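Local coordinates for protein probable intron-encoded endonuclease 1 (PDB 6X1J) that cuts DNA as a LAGLIDADG homing endonuclease involved in homing of the mitochondrial 21S rRNA gene intron, at residues Lys27-Leu32 with Phe78-Ile83. Sequence-based numbering, arbitrary orientation.
Sequences KQWTTL and FDEYVI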
loop_
_atom_site.group_PDB
_atom_site.type_symbol
_atom_site.label_atom_id
_atom_site.label_comp_id
_atom_site.label_asym_id
_atom_site.label_seq_id
_atom_site.Cartn_x
_atom_site.Cartn_y
_atom_site.Cartn_z
ATOM N N LYS A 27 -10.411 2.973 -22.384
ATOM C CA LYS A 27 -11.497 1.984 -22.624
ATOM C C LYS A 27 -10.881 0.603 -22.892
ATOM O O LYS A 27 -11.636 -0.393 -22.978
ATOM C CB LYS A 27 -12.364 2.361 -23.828
ATOM C CG LYS A 27 -12.728 3.832 -23.984
ATOM C CD LYS A 27 -13.765 4.024 -25.087
ATOM C CE LYS A 27 -13.902 5.450 -25.567
ATOM N NZ LYS A 27 -14.046 6.385 -24.427
ATOM N N GLN A 28 -9.557 0.513 -23.030
ATOM C CA GLN A 28 -8.868 -0.796 -23.205
ATOM C C GLN A 28 -8.885 -1.538 -21.855
ATOM O O GLN A 28 -8.481 -2.741 -21.826
ATOM C CB GLN A 28 -7.459 -0.596 -23.791
ATOM C CG GLN A 28 -7.424 -0.424 -25.308
ATOM C CD GLN A 28 -6.242 0.343 -25.859
ATOM O OE1 GLN A 28 -6.140 0.589 -27.061
ATOM N NE2 GLN A 28 -5.349 0.775 -24.987
ATOM N N TRP A 29 -9.335 -0.863 -20.783
ATOM C CA TRP A 29 -9.415 -1.406 -19.397
ATOM C C TRP A 29 -10.675 -0.903 -18.690
ATOM O O TRP A 29 -10.896 0.327 -18.680
ATOM C CB TRP A 29 -8.154 -1.015 -18.597
ATOM C CG TRP A 29 -6.980 -1.804 -19.067
ATOM C CD1 TRP A 29 -6.722 -3.128 -18.840
ATOM C CD2 TRP A 29 -5.995 -1.344 -19.996
ATOM N NE1 TRP A 29 -5.601 -3.509 -19.526
ATOM C CE2 TRP A 29 -5.144 -2.442 -20.262
ATOM C CE3 TRP A 29 -5.748 -0.109 -20.601
ATOM C CZ2 TRP A 29 -4.043 -2.337 -21.109
ATOM C CZ3 TRP A 29 -4.669 -0.008 -21.446
ATOM C CH2 TRP A 29 -3.838 -1.108 -21.702
ATOM N N THR A 30 -11.356 -1.808 -17.992
ATOM C CA THR A 30 -12.604 -1.543 -17.224
ATOM C C THR A 30 -12.402 -1.882 -15.725
ATOM O O THR A 30 -12.682 -1.017 -14.922
ATOM C CB THR A 30 -13.789 -2.248 -17.906
ATOM O OG1 THR A 30 -13.581 -3.653 -17.893
ATOM C CG2 THR A 30 -13.977 -1.867 -19.357
ATOM N N THR A 31 -11.929 -3.073 -15.340
ATOM C CA THR A 31 -11.773 -3.464 -13.898
ATOM C C THR A 31 -10.309 -3.837 -13.547
ATOM O O THR A 31 -9.575 -4.336 -14.422
ATOM C CB THR A 31 -12.779 -4.569 -13.539
ATOM O OG1 THR A 31 -12.470 -5.712 -14.327
ATOM C CG2 THR A 31 -14.219 -4.186 -13.817
ATOM N N LEU A 32 -9.886 -3.639 -12.292
ATOM C CA LEU A 32 -8.543 -4.113 -11.841
ATOM C C LEU A 32 -8.551 -5.633 -11.929
ATOM O O LEU A 32 -9.604 -6.224 -11.746
ATOM C CB LEU A 32 -8.229 -3.638 -10.420
ATOM C CG LEU A 32 -8.144 -2.116 -10.267
ATOM C CD1 LEU A 32 -7.839 -1.720 -8.831
ATOM C CD2 LEU A 32 -7.138 -1.509 -11.244
ATOM N N PHE A 78 0.721 -1.853 -11.720
ATOM C CA PHE A 78 -0.303 -0.977 -12.314
ATOM C C PHE A 78 0.194 -0.351 -13.638
ATOM O O PHE A 78 -0.079 0.839 -13.905
ATOM C CB PHE A 78 -0.662 0.064 -11.250
ATOM C CG PHE A 78 -1.200 -0.564 -9.980
ATOM C CD1 PHE A 78 -2.510 -1.029 -9.922
ATOM C CD2 PHE A 78 -0.387 -0.722 -8.861
ATOM C CE1 PHE A 78 -3.006 -1.605 -8.758
ATOM C CE2 PHE A 78 -0.889 -1.296 -7.701
ATOM C CZ PHE A 78 -2.192 -1.747 -7.657
ATOM N N ASP A 79 0.945 -1.105 -14.438
ATOM C CA ASP A 79 1.655 -0.578 -15.647
ATOM C C ASP A 79 0.703 0.230 -16.568
ATOM O O ASP A 79 0.958 1.465 -16.793
ATOM C CB ASP A 79 2.325 -1.736 -16.394
ATOM C CG ASP A 79 3.358 -1.210 -17.364
ATOM O OD1 ASP A 79 4.115 -0.271 -16.962
ATOM O OD2 ASP A 79 3.350 -1.683 -18.523
ATOM N N GLU A 80 -0.392 -0.397 -17.013
ATOM C CA GLU A 80 -1.433 0.212 -17.898
ATOM C C GLU A 80 -1.776 1.638 -17.475
ATOM O O GLU A 80 -2.136 2.405 -18.347
ATOM C CB GLU A 80 -2.830 -0.395 -17.734
ATOM C CG GLU A 80 -2.939 -1.887 -17.914
ATOM C CD GLU A 80 -2.588 -2.737 -16.721
ATOM O OE1 GLU A 80 -3.494 -3.295 -16.090
ATOM O OE2 GLU A 80 -1.407 -2.882 -16.475
ATOM N N TYR A 81 -1.884 1.903 -16.175
ATOM C CA TYR A 81 -2.595 3.090 -15.628
ATOM C C TYR A 81 -1.611 4.234 -15.424
ATOM O O TYR A 81 -2.083 5.331 -15.022
ATOM C CB TYR A 81 -3.349 2.760 -14.322
ATOM C CG TYR A 81 -4.433 1.720 -14.476
ATOM C CD1 TYR A 81 -5.701 2.078 -14.903
ATOM C CD2 TYR A 81 -4.195 0.376 -14.215
ATOM C CE1 TYR A 81 -6.708 1.140 -15.064
ATOM C CE2 TYR A 81 -5.174 -0.582 -14.403
ATOM C CZ TYR A 81 -6.438 -0.197 -14.834
ATOM O OH TYR A 81 -7.426 -1.116 -15.028
ATOM N N VAL A 82 -0.319 3.959 -15.644
ATOM C CA VAL A 82 0.839 4.861 -15.340
ATOM C C VAL A 82 1.606 5.191 -16.632
ATOM O O VAL A 82 2.296 4.276 -17.172
ATOM C CB VAL A 82 1.823 4.241 -14.326
ATOM C CG1 VAL A 82 2.889 5.262 -13.945
ATOM C CG2 VAL A 82 1.114 3.711 -13.090
ATOM N N ILE A 83 1.507 6.443 -17.078
ATOM C CA ILE A 83 1.988 6.903 -18.414
ATOM C C ILE A 83 3.496 7.185 -18.306
ATOM O O ILE A 83 4.235 6.727 -19.172
ATOM C CB ILE A 83 1.174 8.147 -18.854
ATOM C CG1 ILE A 83 -0.224 7.755 -19.326
ATOM C CG2 ILE A 83 1.899 8.976 -19.904
ATOM C CD1 ILE A 83 -1.117 8.933 -19.621
#
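Trp29 lays one face of its indole on the aliphatic part of Glu80, where two loops meet at the surface of this LAGLIDADG endonuclease fold. One loop leads from helix 20-26 into helix 34-45, and the other joins helix 68-77 to strand 87-92. The contact is a CH-pi interaction: Glu80 CG sits 3.6 Å from the centroid of the five-membered ring, 26° off its normal. Its nearest ring atom is Trp29 CE2, 3.3 Å from Glu80 CG. The Glu80 chain is bent at chi2 (83°), and its carboxylate plane stands 50° from the indole plane. Glu80 OE1 is hydrogen-bonded to Gln36 of helix 34-45. Beside this pair, Tyr81 reaches in with its hydroxyl end. Tyr81 OH lies 3.6 Å from Trp29 CB. Leu32 CD2 meets the same tyrosine ring, 3.8 Å from Tyr81 CE2. With an alanine at Trp29, Glu80 CG would probably lose the aromatic face it packs on, and a gap would be likely to open beside it, though Gln36 would still hold OE1. The opposite indole face carries CB of the preceding residue, Gln28. Tyr25 packs edge-to-face with Trp29, and His109 and Phe112 do the same with Tyr81. A short 3-10 turn, 79-81, presents Glu80 and Tyr81, with Tyr81 N hydrogen-bonded to Phe78 O, 3.1 Å away.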